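Local structure of DUF5037 domain-containing protein (Ruminococcus gnavus, 4GL6) at residues E90-A95 with A142-D147; I106-W111 with D135-G140; E117-W122 with V126-Q131; E191-I196 with G203-D208. The protein is of unknown function but belongs to the DUF5037 family and folds around an antiparallel and a mixed beta-sheet. All blocks are in the same frame, centred on the assembly; numbering follows the deposited sequence.

Contact 1 of 4, residues E90-A95 with A142-D147; sequences EAISQA and AWVYID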
loop_
_atom_site.group_PDB
_atom_site.type_symbol
_atom_site.label_atom_id
_atom_site.label_comp_id
_atom_site.label_asym_id
_atom_site.label_seq_id
_atom_site.Cartn_x
_atom_site.Cartn_y
_atom_site.Cartn_z
ATOM N N GLU A 90 12.131 -8.316 -1.806
ATOM C CA GLU A 90 13.394 -9.053 -1.602
ATOM C C GLU A 90 13.152 -10.499 -1.135
ATOM O O GLU A 90 13.900 -11.387 -1.516
ATOM C CB GLU A 90 14.317 -8.313 -0.634
ATOM C CG GLU A 90 14.935 -7.067 -1.255
ATOM C CD GLU A 90 15.540 -6.087 -0.251
ATOM O OE1 GLU A 90 15.424 -6.269 0.993
ATOM O OE2 GLU A 90 16.165 -5.104 -0.724
ATOM N N ALA A 91 12.100 -10.721 -0.344
ATOM C CA ALA A 91 11.692 -12.064 0.098
ATOM C C ALA A 91 10.706 -12.719 -0.884
ATOM O O ALA A 91 10.904 -13.881 -1.275
ATOM C CB ALA A 91 11.068 -12.003 1.486
ATOM N N ILE A 92 9.673 -11.976 -1.287
ATOM C CA ILE A 92 8.621 -12.497 -2.187
ATOM C C ILE A 92 9.147 -12.935 -3.556
ATOM O O ILE A 92 8.710 -13.966 -4.076
ATOM C CB ILE A 92 7.442 -11.497 -2.363
ATOM C CG1 ILE A 92 6.706 -11.240 -1.024
ATOM C CG2 ILE A 92 6.421 -11.987 -3.399
ATOM C CD1 ILE A 92 5.977 -12.425 -0.406
ATOM N N SER A 93 10.110 -12.193 -4.108
ATOM C CA SER A 93 10.689 -12.528 -5.427
ATOM C C SER A 93 11.451 -13.841 -5.462
ATOM O O SER A 93 11.655 -14.389 -6.556
ATOM C CB SER A 93 11.594 -11.417 -5.925
ATOM O OG SER A 93 12.641 -11.216 -4.993
ATOM N N GLN A 94 11.908 -14.296 -4.288
ATOM C CA GLN A 94 12.596 -15.584 -4.151
ATOM C C GLN A 94 11.599 -16.731 -3.930
ATOM O O GLN A 94 11.927 -17.889 -4.165
ATOM C CB GLN A 94 13.606 -15.556 -2.997
ATOM C CG GLN A 94 14.710 -14.514 -3.105
ATOM C CD GLN A 94 15.868 -14.799 -2.158
ATOM O OE1 GLN A 94 16.798 -15.527 -2.504
ATOM N NE2 GLN A 94 15.826 -14.208 -0.969
ATOM N N ALA A 95 10.382 -16.406 -3.474
ATOM C CA ALA A 95 9.302 -17.375 -3.212
ATOM C C ALA A 95 8.395 -17.690 -4.420
ATOM O O ALA A 95 7.940 -18.841 -4.558
ATOM C CB ALA A 95 8.438 -16.857 -2.070
ATOM N N ALA A 142 1.102 -4.708 4.611
ATOM C CA ALA A 142 1.461 -5.143 3.258
ATOM C C ALA A 142 0.443 -6.176 2.832
ATOM O O ALA A 142 0.207 -7.128 3.584
ATOM C CB ALA A 142 2.840 -5.732 3.235
ATOM N N TRP A 143 -0.180 -5.957 1.668
ATOM C CA TRP A 143 -1.150 -6.880 1.072
ATOM C C TRP A 143 -0.450 -7.482 -0.109
ATOM O O TRP A 143 -0.341 -6.846 -1.154
ATOM C CB TRP A 143 -2.440 -6.152 0.681
ATOM C CG TRP A 143 -3.035 -5.432 1.858
ATOM C CD1 TRP A 143 -2.780 -4.131 2.279
ATOM C CD2 TRP A 143 -3.956 -5.971 2.830
ATOM N NE1 TRP A 143 -3.479 -3.842 3.409
ATOM C CE2 TRP A 143 -4.215 -4.899 3.789
ATOM C CE3 TRP A 143 -4.586 -7.180 2.992
ATOM C CZ2 TRP A 143 -5.079 -5.067 4.870
ATOM C CZ3 TRP A 143 -5.456 -7.344 4.071
ATOM C CH2 TRP A 143 -5.687 -6.313 4.996
ATOM N N VAL A 144 0.047 -8.705 0.073
ATOM C CA VAL A 144 0.762 -9.444 -0.951
ATOM C C VAL A 144 -0.176 -10.470 -1.590
ATOM O O VAL A 144 -0.805 -11.266 -0.893
ATOM C CB VAL A 144 1.967 -10.168 -0.365
ATOM C CG1 VAL A 144 2.699 -10.922 -1.464
ATOM C CG2 VAL A 144 2.902 -9.159 0.306
ATOM N N TYR A 145 -0.239 -10.448 -2.920
ATOM C CA TYR A 145 -1.060 -11.356 -3.732
ATOM C C TYR A 145 -0.118 -12.175 -4.626
ATOM O O TYR A 145 0.540 -11.595 -5.480
ATOM C CB TYR A 145 -2.059 -10.521 -4.556
ATOM C CG TYR A 145 -3.009 -9.735 -3.671
ATOM C CD1 TYR A 145 -4.127 -10.351 -3.107
ATOM C CD2 TYR A 145 -2.756 -8.404 -3.345
ATOM C CE1 TYR A 145 -4.982 -9.658 -2.264
ATOM C CE2 TYR A 145 -3.606 -7.697 -2.502
ATOM C CZ TYR A 145 -4.721 -8.332 -1.964
ATOM O OH TYR A 145 -5.579 -7.656 -1.134
ATOM N N ILE A 146 -0.022 -13.493 -4.389
ATOM C CA ILE A 146 0.881 -14.393 -5.117
ATOM C C ILE A 146 0.126 -15.323 -6.061
ATOM O O ILE A 146 -0.936 -15.832 -5.704
ATOM C CB ILE A 146 1.684 -15.290 -4.140
ATOM C CG1 ILE A 146 2.559 -14.443 -3.211
ATOM C CG2 ILE A 146 2.575 -16.259 -4.913
ATOM C CD1 ILE A 146 3.293 -15.249 -2.159
ATOM N N ASP A 147 0.695 -15.543 -7.252
ATOM C CA ASP A 147 0.183 -16.506 -8.235
ATOM C C ASP A 147 0.773 -17.810 -7.736
ATOM O O ASP A 147 1.975 -18.059 -7.889
ATOM C CB ASP A 147 0.666 -16.156 -9.651
ATOM C CG ASP A 147 0.150 -17.100 -10.721
ATOM O OD1 ASP A 147 -0.282 -18.228 -10.396
ATOM O OD2 ASP A 147 0.196 -16.696 -11.911
#

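Contact 2 of 4, residues I106-W111 with D135-G140; sequences IIPEEW and DYKTLG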
loop_
_atom_site.group_PDB
_atom_site.type_symbol
_atom_site.label_atom_id
_atom_site.label_comp_id
_atom_site.label_asym_id
_atom_site.label_seq_id
_atom_site.Cartn_x
_atom_site.Cartn_y
_atom_site.Cartn_z
ATOM N N ILE A 106 -0.398 4.861 5.944
ATOM C CA ILE A 106 -1.234 6.055 6.111
ATOM C C ILE A 106 -0.567 7.049 7.064
ATOM O O ILE A 106 -0.406 6.759 8.240
ATOM C CB ILE A 106 -2.619 5.685 6.675
ATOM C CG1 ILE A 106 -3.392 4.785 5.673
ATOM C CG2 ILE A 106 -3.406 6.946 7.033
ATOM C CD1 ILE A 106 -3.771 5.435 4.351
ATOM N N ILE A 107 -0.211 8.219 6.537
ATOM C CA ILE A 107 0.402 9.311 7.294
ATOM C C ILE A 107 -0.725 10.135 7.917
ATOM O O ILE A 107 -1.561 10.651 7.174
ATOM C CB ILE A 107 1.189 10.257 6.369
ATOM C CG1 ILE A 107 2.317 9.511 5.669
ATOM C CG2 ILE A 107 1.751 11.446 7.137
ATOM C CD1 ILE A 107 3.312 8.830 6.588
ATOM N N PRO A 108 -0.767 10.262 9.258
ATOM C CA PRO A 108 -1.839 11.035 9.920
ATOM C C PRO A 108 -1.715 12.565 9.738
ATOM O O PRO A 108 -0.610 13.078 9.460
ATOM C CB PRO A 108 -1.696 10.636 11.390
ATOM C CG PRO A 108 -0.243 10.298 11.547
ATOM C CD PRO A 108 0.223 9.756 10.230
ATOM N N GLU A 109 -2.843 13.267 9.920
ATOM C CA GLU A 109 -2.949 14.729 9.753
ATOM C C GLU A 109 -1.754 15.481 10.338
ATOM O O GLU A 109 -1.166 16.319 9.653
ATOM C CB GLU A 109 -4.258 15.263 10.358
ATOM C CG GLU A 109 -4.550 16.733 10.052
ATOM C CD GLU A 109 -5.874 17.228 10.621
ATOM O OE1 GLU A 109 -6.301 16.769 11.706
ATOM O OE2 GLU A 109 -6.482 18.111 9.982
ATOM N N GLU A 110 -1.371 15.109 11.563
ATOM C CA GLU A 110 -0.252 15.728 12.303
ATOM C C GLU A 110 1.052 15.799 11.505
ATOM O O GLU A 110 1.767 16.781 11.624
ATOM C CB GLU A 110 0.058 15.016 13.648
ATOM C CG GLU A 110 -1.074 14.913 14.680
ATOM C CD GLU A 110 -1.918 13.645 14.553
ATOM O OE1 GLU A 110 -1.330 12.547 14.516
ATOM O OE2 GLU A 110 -3.171 13.745 14.511
ATOM N N TRP A 111 1.352 14.771 10.706
ATOM C CA TRP A 111 2.608 14.699 9.918
ATOM C C TRP A 111 2.538 15.131 8.478
ATOM O O TRP A 111 3.578 15.220 7.819
ATOM C CB TRP A 111 3.203 13.290 9.974
ATOM C CG TRP A 111 3.376 12.731 11.368
ATOM C CD1 TRP A 111 3.398 13.423 12.574
ATOM C CD2 TRP A 111 3.654 11.345 11.731
ATOM N NE1 TRP A 111 3.595 12.582 13.620
ATOM C CE2 TRP A 111 3.762 11.322 13.191
ATOM C CE3 TRP A 111 3.797 10.153 11.023
ATOM C CZ2 TRP A 111 4.006 10.153 13.894
ATOM C CZ3 TRP A 111 4.050 8.978 11.748
ATOM C CH2 TRP A 111 4.157 8.987 13.150
ATOM N N ASP A 135 3.281 4.581 23.276
ATOM C CA ASP A 135 3.000 5.545 22.214
ATOM C C ASP A 135 3.728 5.122 20.941
ATOM O O ASP A 135 4.914 5.397 20.756
ATOM C CB ASP A 135 3.415 6.952 22.675
ATOM C CG ASP A 135 2.982 8.064 21.717
ATOM O OD1 ASP A 135 2.364 7.800 20.648
ATOM O OD2 ASP A 135 3.273 9.237 22.059
ATOM N N TYR A 136 3.018 4.409 20.088
ATOM C CA TYR A 136 3.570 3.947 18.821
ATOM C C TYR A 136 2.470 3.932 17.761
ATOM O O TYR A 136 1.279 4.015 18.066
ATOM C CB TYR A 136 4.273 2.584 18.949
ATOM C CG TYR A 136 3.402 1.485 19.538
ATOM C CD1 TYR A 136 2.548 0.725 18.729
ATOM C CD2 TYR A 136 3.400 1.211 20.899
ATOM C CE1 TYR A 136 1.732 -0.278 19.272
ATOM C CE2 TYR A 136 2.583 0.215 21.437
ATOM C CZ TYR A 136 1.751 -0.524 20.626
ATOM O OH TYR A 136 0.954 -1.516 21.141
ATOM N N LYS A 137 2.910 3.899 16.516
ATOM C CA LYS A 137 2.055 3.859 15.368
ATOM C C LYS A 137 2.457 2.640 14.536
ATOM O O LYS A 137 3.648 2.364 14.354
ATOM C CB LYS A 137 2.217 5.132 14.549
ATOM C CG LYS A 137 1.499 5.092 13.193
ATOM C CD LYS A 137 1.743 6.314 12.313
ATOM C CE LYS A 137 1.319 6.062 10.864
ATOM N NZ LYS A 137 -0.123 5.693 10.717
ATOM N N THR A 138 1.449 1.931 14.039
ATOM C CA THR A 138 1.651 0.837 13.125
ATOM C C THR A 138 2.242 1.452 11.847
ATOM O O THR A 138 1.622 2.311 11.229
ATOM C CB THR A 138 0.325 0.127 12.767
ATOM O OG1 THR A 138 -0.218 -0.479 13.935
ATOM C CG2 THR A 138 0.570 -0.940 11.742
ATOM N N LEU A 139 3.433 0.990 11.476
ATOM C CA LEU A 139 4.163 1.484 10.301
ATOM C C LEU A 139 3.288 1.362 9.070
ATOM O O LEU A 139 3.157 2.307 8.282
ATOM C CB LEU A 139 5.454 0.690 10.089
ATOM C CG LEU A 139 6.525 0.852 11.166
ATOM C CD1 LEU A 139 7.667 -0.092 10.828
ATOM C CD2 LEU A 139 7.033 2.275 11.321
ATOM N N GLY A 140 2.679 0.197 8.942
ATOM C CA GLY A 140 1.718 -0.053 7.881
ATOM C C GLY A 140 1.399 -1.522 7.739
ATOM O O GLY A 140 1.776 -2.347 8.587
#

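Contact 3 of 4, residues E117-W122 with V126-Q131; sequences EEISQW and VDLCNQ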
loop_
_atom_site.group_PDB
_atom_site.type_symbol
_atom_site.label_atom_id
_atom_site.label_comp_id
_atom_site.label_asym_id
_atom_site.label_seq_id
_atom_site.Cartn_x
_atom_site.Cartn_y
_atom_site.Cartn_z
ATOM N N GLU A 117 10.892 15.437 1.362
ATOM C CA GLU A 117 12.336 15.075 1.457
ATOM C C GLU A 117 12.690 14.507 2.839
ATOM O O GLU A 117 13.532 13.624 2.920
ATOM C CB GLU A 117 13.264 16.256 1.113
ATOM N N GLU A 118 12.012 14.966 3.901
ATOM C CA GLU A 118 12.233 14.470 5.276
ATOM C C GLU A 118 11.455 13.192 5.591
ATOM O O GLU A 118 12.058 12.206 6.027
ATOM C CB GLU A 118 11.892 15.544 6.334
ATOM C CG GLU A 118 12.335 15.196 7.767
ATOM C CD GLU A 118 11.932 16.215 8.826
ATOM O OE1 GLU A 118 11.667 17.394 8.497
ATOM O OE2 GLU A 118 11.905 15.828 10.014
ATOM N N ILE A 119 10.128 13.229 5.410
ATOM C CA ILE A 119 9.226 12.115 5.794
ATOM C C ILE A 119 9.419 10.826 4.990
ATOM O O ILE A 119 9.228 9.733 5.519
ATOM C CB ILE A 119 7.719 12.552 5.741
ATOM C CG1 ILE A 119 6.774 11.597 6.498
ATOM C CG2 ILE A 119 7.209 12.707 4.309
ATOM C CD1 ILE A 119 6.955 11.576 7.999
ATOM N N SER A 120 9.777 10.964 3.718
ATOM C CA SER A 120 9.953 9.817 2.813
ATOM C C SER A 120 11.174 8.936 3.111
ATOM O O SER A 120 11.291 7.864 2.544
ATOM C CB SER A 120 10.033 10.290 1.367
ATOM O OG SER A 120 11.224 11.029 1.172
ATOM N N GLN A 121 12.104 9.390 3.943
ATOM C CA GLN A 121 13.210 8.537 4.374
ATOM C C GLN A 121 12.680 7.586 5.455
ATOM O O GLN A 121 12.225 8.025 6.525
ATOM C CB GLN A 121 14.334 9.337 4.962
ATOM C CG GLN A 121 14.954 10.324 4.012
ATOM C CD GLN A 121 16.211 10.876 4.621
ATOM O OE1 GLN A 121 16.227 12.003 5.095
ATOM N NE2 GLN A 121 17.232 10.038 4.722
ATOM N N TRP A 122 12.774 6.290 5.179
ATOM C CA TRP A 122 12.276 5.249 6.081
ATOM C C TRP A 122 12.755 5.412 7.511
ATOM O O TRP A 122 11.954 5.323 8.441
ATOM C CB TRP A 122 12.628 3.876 5.533
ATOM C CG TRP A 122 11.893 2.804 6.244
ATOM C CD1 TRP A 122 12.349 2.011 7.271
ATOM C CD2 TRP A 122 10.522 2.409 6.036
ATOM N NE1 TRP A 122 11.382 1.150 7.686
ATOM C CE2 TRP A 122 10.261 1.336 6.997
ATOM C CE3 TRP A 122 9.512 2.807 5.178
ATOM C CZ2 TRP A 122 9.040 0.700 7.077
ATOM C CZ3 TRP A 122 8.286 2.153 5.265
ATOM C CH2 TRP A 122 8.059 1.122 6.192
ATOM N N VAL A 126 10.198 5.703 10.772
ATOM C CA VAL A 126 10.291 4.760 11.897
ATOM C C VAL A 126 10.509 5.492 13.218
ATOM O O VAL A 126 9.919 5.131 14.230
ATOM C CB VAL A 126 11.420 3.721 11.680
ATOM C CG1 VAL A 126 11.721 2.928 12.952
ATOM C CG2 VAL A 126 11.063 2.786 10.535
ATOM N N ASP A 127 11.376 6.500 13.199
ATOM C CA ASP A 127 11.637 7.344 14.376
ATOM C C ASP A 127 10.340 8.027 14.830
ATOM O O ASP A 127 10.040 8.044 16.022
ATOM C CB ASP A 127 12.737 8.385 14.083
ATOM C CG ASP A 127 12.762 9.518 15.108
ATOM O OD1 ASP A 127 13.039 9.234 16.295
ATOM O OD2 ASP A 127 12.472 10.683 14.724
ATOM N N LEU A 128 9.596 8.587 13.879
ATOM C CA LEU A 128 8.324 9.230 14.189
ATOM C C LEU A 128 7.323 8.227 14.780
ATOM O O LEU A 128 6.662 8.532 15.772
ATOM C CB LEU A 128 7.739 9.947 12.963
ATOM C CG LEU A 128 8.145 11.401 12.704
ATOM C CD1 LEU A 128 9.646 11.708 12.814
ATOM C CD2 LEU A 128 7.604 11.758 11.328
ATOM N N CYS A 129 7.256 7.030 14.202
ATOM C CA CYS A 129 6.306 6.004 14.667
ATOM C C CYS A 129 6.617 5.429 16.037
ATOM O O CYS A 129 5.700 5.261 16.834
ATOM C CB CYS A 129 6.177 4.853 13.659
ATOM S SG CYS A 129 5.431 5.338 12.087
ATOM N N ASN A 130 7.897 5.175 16.307
ATOM C CA ASN A 130 8.328 4.508 17.535
ATOM C C ASN A 130 8.662 5.462 18.700
ATOM O O ASN A 130 9.834 5.638 19.038
ATOM C CB ASN A 130 9.531 3.592 17.200
ATOM C CG ASN A 130 9.233 2.585 16.092
ATOM O OD1 ASN A 130 8.073 2.408 15.653
ATOM N ND2 ASN A 130 10.279 1.882 15.664
ATOM N N GLN A 131 7.658 6.077 19.326
ATOM C CA GLN A 131 7.921 6.997 20.458
ATOM C C GLN A 131 8.202 6.288 21.798
ATOM O O GLN A 131 9.087 6.710 22.547
ATOM C CB GLN A 131 6.794 8.034 20.624
ATOM C CG GLN A 131 6.623 8.991 19.446
ATOM C CD GLN A 131 7.822 9.928 19.257
ATOM O OE1 GLN A 131 8.447 9.945 18.194
ATOM N NE2 GLN A 131 8.170 10.671 20.301
#

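Contact 4 of 4, residues E191-I196 with G203-D208; sequences EKILEI and GSNFED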
loop_
_atom_site.group_PDB
_atom_site.type_symbol
_atom_site.label_atom_id
_atom_site.label_comp_id
_atom_site.label_asym_id
_atom_site.label_seq_id
_atom_site.Cartn_x
_atom_site.Cartn_y
_atom_site.Cartn_z
ATOM N N GLU A 191 -4.810 -8.789 -10.415
ATOM C CA GLU A 191 -3.716 -7.879 -10.839
ATOM C C GLU A 191 -4.252 -6.705 -11.636
ATOM O O GLU A 191 -3.889 -5.577 -11.366
ATOM C CB GLU A 191 -2.696 -8.675 -11.675
ATOM C CG GLU A 191 -1.375 -8.027 -12.100
ATOM C CD GLU A 191 -0.637 -8.881 -13.142
ATOM O OE1 GLU A 191 -1.253 -9.284 -14.171
ATOM O OE2 GLU A 191 0.564 -9.170 -12.941
ATOM N N LYS A 192 -5.148 -6.967 -12.587
ATOM C CA LYS A 192 -5.741 -5.904 -13.423
ATOM C C LYS A 192 -6.491 -4.839 -12.607
ATOM O O LYS A 192 -6.517 -3.676 -12.997
ATOM C CB LYS A 192 -6.659 -6.478 -14.510
ATOM C CG LYS A 192 -6.036 -7.488 -15.482
ATOM C CD LYS A 192 -4.741 -7.111 -16.203
ATOM C CE LYS A 192 -4.136 -8.363 -16.832
ATOM N NZ LYS A 192 -2.968 -8.136 -17.724
ATOM N N ILE A 193 -7.066 -5.228 -11.468
ATOM C CA ILE A 193 -7.787 -4.308 -10.560
ATOM C C ILE A 193 -6.809 -3.545 -9.656
ATOM O O ILE A 193 -6.933 -2.332 -9.491
ATOM C CB ILE A 193 -8.836 -5.066 -9.726
ATOM C CG1 ILE A 193 -9.895 -5.711 -10.654
ATOM C CG2 ILE A 193 -9.508 -4.112 -8.745
ATOM C CD1 ILE A 193 -10.852 -6.679 -9.978
ATOM N N LEU A 194 -5.850 -4.265 -9.076
ATOM C CA LEU A 194 -4.792 -3.684 -8.224
ATOM C C LEU A 194 -3.962 -2.600 -8.914
ATOM O O LEU A 194 -3.477 -1.694 -8.250
ATOM C CB LEU A 194 -3.862 -4.784 -7.667
ATOM C CG LEU A 194 -4.452 -5.769 -6.644
ATOM C CD1 LEU A 194 -3.675 -7.082 -6.590
ATOM C CD2 LEU A 194 -4.550 -5.151 -5.263
ATOM N N GLU A 195 -3.796 -2.705 -10.231
ATOM C CA GLU A 195 -3.061 -1.706 -11.014
ATOM C C GLU A 195 -3.728 -0.323 -11.088
ATOM O O GLU A 195 -3.032 0.663 -11.341
ATOM C CB GLU A 195 -2.790 -2.215 -12.450
ATOM C CG GLU A 195 -1.720 -3.298 -12.556
ATOM C CD GLU A 195 -1.596 -3.916 -13.947
ATOM O OE1 GLU A 195 -2.176 -3.396 -14.935
ATOM O OE2 GLU A 195 -0.869 -4.923 -14.049
ATOM N N ILE A 196 -5.047 -0.256 -10.877
ATOM C CA ILE A 196 -5.814 0.992 -11.003
ATOM C C ILE A 196 -6.592 1.468 -9.760
ATOM O O ILE A 196 -7.328 2.449 -9.850
ATOM C CB ILE A 196 -6.766 0.918 -12.236
ATOM C CG1 ILE A 196 -7.916 -0.104 -12.014
ATOM C CG2 ILE A 196 -5.949 0.637 -13.504
ATOM C CD1 ILE A 196 -9.079 0.046 -12.969
ATOM N N GLY A 203 -12.869 -2.571 -4.739
ATOM C CA GLY A 203 -14.250 -2.839 -5.179
ATOM C C GLY A 203 -14.789 -4.216 -4.833
ATOM O O GLY A 203 -14.023 -5.099 -4.455
ATOM N N SER A 204 -16.114 -4.398 -4.980
ATOM C CA SER A 204 -16.770 -5.656 -4.601
ATOM C C SER A 204 -16.323 -6.855 -5.444
ATOM O O SER A 204 -16.157 -7.949 -4.890
ATOM C CB SER A 204 -18.309 -5.525 -4.545
ATOM O OG SER A 204 -18.865 -5.044 -5.754
ATOM N N ASN A 205 -16.109 -6.658 -6.751
ATOM C CA ASN A 205 -15.652 -7.774 -7.635
ATOM C C ASN A 205 -14.263 -8.302 -7.260
ATOM O O ASN A 205 -14.012 -9.496 -7.407
ATOM C CB ASN A 205 -15.706 -7.443 -9.136
ATOM C CG ASN A 205 -14.823 -6.255 -9.513
ATOM O OD1 ASN A 205 -14.600 -5.322 -8.702
ATOM N ND2 ASN A 205 -14.305 -6.284 -10.751
ATOM N N PHE A 206 -13.388 -7.413 -6.782
ATOM C CA PHE A 206 -12.087 -7.818 -6.254
ATOM C C PHE A 206 -12.278 -8.738 -5.040
ATOM O O PHE A 206 -11.629 -9.780 -4.949
ATOM C CB PHE A 206 -11.240 -6.597 -5.835
ATOM C CG PHE A 206 -9.878 -6.960 -5.328
ATOM C CD1 PHE A 206 -8.835 -7.160 -6.214
ATOM C CD2 PHE A 206 -9.632 -7.124 -3.973
ATOM C CE1 PHE A 206 -7.561 -7.498 -5.768
ATOM C CE2 PHE A 206 -8.357 -7.466 -3.517
ATOM C CZ PHE A 206 -7.318 -7.655 -4.418
ATOM N N GLU A 207 -13.163 -8.328 -4.119
ATOM C CA GLU A 207 -13.460 -9.080 -2.889
ATOM C C GLU A 207 -14.003 -10.451 -3.272
ATOM O O GLU A 207 -13.597 -11.446 -2.670
ATOM C CB GLU A 207 -14.418 -8.311 -1.934
ATOM C CG GLU A 207 -13.969 -6.904 -1.464
ATOM C CD GLU A 207 -12.608 -6.812 -0.785
ATOM O OE1 GLU A 207 -12.188 -7.748 -0.072
ATOM O OE2 GLU A 207 -11.954 -5.754 -0.945
ATOM N N ASP A 208 -14.839 -10.498 -4.317
ATOM C CA ASP A 208 -15.381 -11.750 -4.846
ATOM C C ASP A 208 -14.291 -12.681 -5.416
ATOM O O ASP A 208 -14.413 -13.905 -5.279
ATOM C CB ASP A 208 -16.459 -11.514 -5.933
ATOM C CG ASP A 208 -17.723 -10.792 -5.408
ATOM O OD1 ASP A 208 -17.942 -10.690 -4.176
ATOM O OD2 ASP A 208 -18.508 -10.321 -6.266
#

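Contact 1 of 4, residues E90-A95 with A142-D147
I92 carries this contact from the helix side, and it does so with the far end of its longer branch. Its CD1 lies 3.8 Å from CG1 of V144, while CG1 of the same isoleucine is 4.0 Å from that methyl, so V144 is met by two successive carbons of one branch as the side chains slide past each other in opposite directions. The second neighbour is looser: I92 CD1 is 4.3 Å from CD1 of I146. That methyl sits at the tip of an extended branch, chi2 176°, which carries it out from the strand toward the helix. V144 presents CG1 because that methyl stands anti to its backbone N, with chi1 at -180°. Nothing polar passes between the two segments, and all three residues are buried.

A second shell closes round them. Y163 of helix 156-171 packs on I92, as do Y99 and I101 of the edge strand, while L177 touches V144 and V179 touches I146 from strand 175-182. Beyond this, a backbone bond ties A95 to K152, in the chain that follows the strand. On the other face of the strand, Y145 stacks with Y180 and meets F206 edge to face. The whole illustrates layered alpha/beta architecture, a helix seated by aliphatic side chains on one face of a mixed four-stranded sheet.

Contact 2 of 4, residues I106-W111 with D135-G140
K137 lays its aliphatic chain past the six-membered part of the W111 indole, its CD lying 3.6 Å from CZ3 of the tryptophan. The two side chains slide by each other in opposite directions, and the lysine's approach to the ring is oblique. Farther along, its CE comes within 3.9 Å of CD of P108, the two side chains reaching toward each other. P108 also holds the indole within its own segment: its CG lies about 4.0 Å above one face of the W111 ring, offset toward the rim.

Past this apolar passage the lysine turns. Its chain is extended as far as CE and then bends, chi4 59°, which brings NZ to the carbonyl O of I106 at 2.7 Å. The ammonium approaches nearly in line with that carbonyl, at a C=O...N angle of 171°. Shortened to an alanine here, the side chain is likely to leave the I106 carbonyl without this donor and W111 and P108 without the methylenes packed on them.

Helix 122-129 backs both the lysine and the indole: L128 touches W111, Y125 touches K137, and C129 shares a backbone bond with K137. The arrangement is a surface tie between two loops, joining the chain that leaves strand 99-104 to the chain that enters strand 140-147, its antiparallel neighbour in the mixed sheet.

Contact 3 of 4, residues E117-W122 with V126-Q131
V126, W122 and L128 give up most of the surface buried here, and the first two are bound through both backbone and side chain. The amide N of V126 donates to the carbonyl O of W122 over 2.9 Å, the first-turn bond of helix 122-129. Beside this bond, the CG2 methyl of V126 comes obliquely against the pyrrole part of the indole, 3.6 Å from CD1 of W122. The methyl is there because it stands beside the valine's own backbone N, on the side of the preceding turn, whereas CG1 takes the anti position. The indole is not left to this methyl alone: its NE1 is hydrogen-bonded to the carbonyl O of L171, which probably limits the rotation of the ring, and L80, Q83 and M87 of helix 75-95 pack against it.

L128 makes the second meeting. Its CD2 approaches CD1 of I119 at 3.4 Å, the two side chains crossing at about a right angle, and I114 touches the leucine as well. The isoleucine reaches over with CG1 anti to its backbone N, chi1 -164°. N124 adds a polar tie by donating its ND2 to the carbonyl O of E118.

The pattern is that of two short consecutive helices, 116-119 and 122-129, joined by a tight turn, with Q121 as N-cap of the second.

Contact 4 of 4, residues E191-I196 with G203-D208
The backbones come closest where the CA atoms of I193 and F206 stand 7.0 Å apart, one on each arm of an antiparallel helical hairpin (alpha-alpha hairpin) whose helices, 184-194 and 204-210, run in roughly opposite directions. G203 takes the N-cap position of the second helix with a positive phi of 104°, an angle at which a side chain would press on the carbonyl O of the residue before.

F206 fills the space between the helices. Its ring is thrown across to the first helix by a chi1 of -178°, which sets CG anti to the backbone N, and there it meets two residues in succession. I193 reaches the near end of the ring, its CG2 4.0 Å from CD1 of F206, while L194 crosses the far end at about a right angle. Beyond the ring lies the sheet, at Y145 of strand 140-147. Losing the ring to an alanine in its place is likely to open a gap between hairpin and sheet, with L194 and Y145 no longer sharing a neighbour.

At the exposed margin, the CD1 methyl of I193 comes 3.6 Å from ND2 of N205 in plain van der Waals contact. Deeper in, CG of L194 rests 3.7 Å from CE1 of F206.

Overall arrangement
Followed from the N terminus, the chain passes the antiparallel sheet and enters helix 75-95, where contact 1 opens; it closes only at strand 140-147. Within that long loop contact 2 spans 106-111 to 135-140, and within contact 2 lies contact 3, the short-range closure of 117-122 on 126-131, so three loops enclose one another without crossing. Contacts 2 and 3 are direct neighbours, with L139 packed on C129. Contact 4 follows in series, about 30 Å from contact 3 between centres. It still meets contact 1 through Y145, so that strand 140-147 has helix 75-95 on one face and the later hairpin on the other.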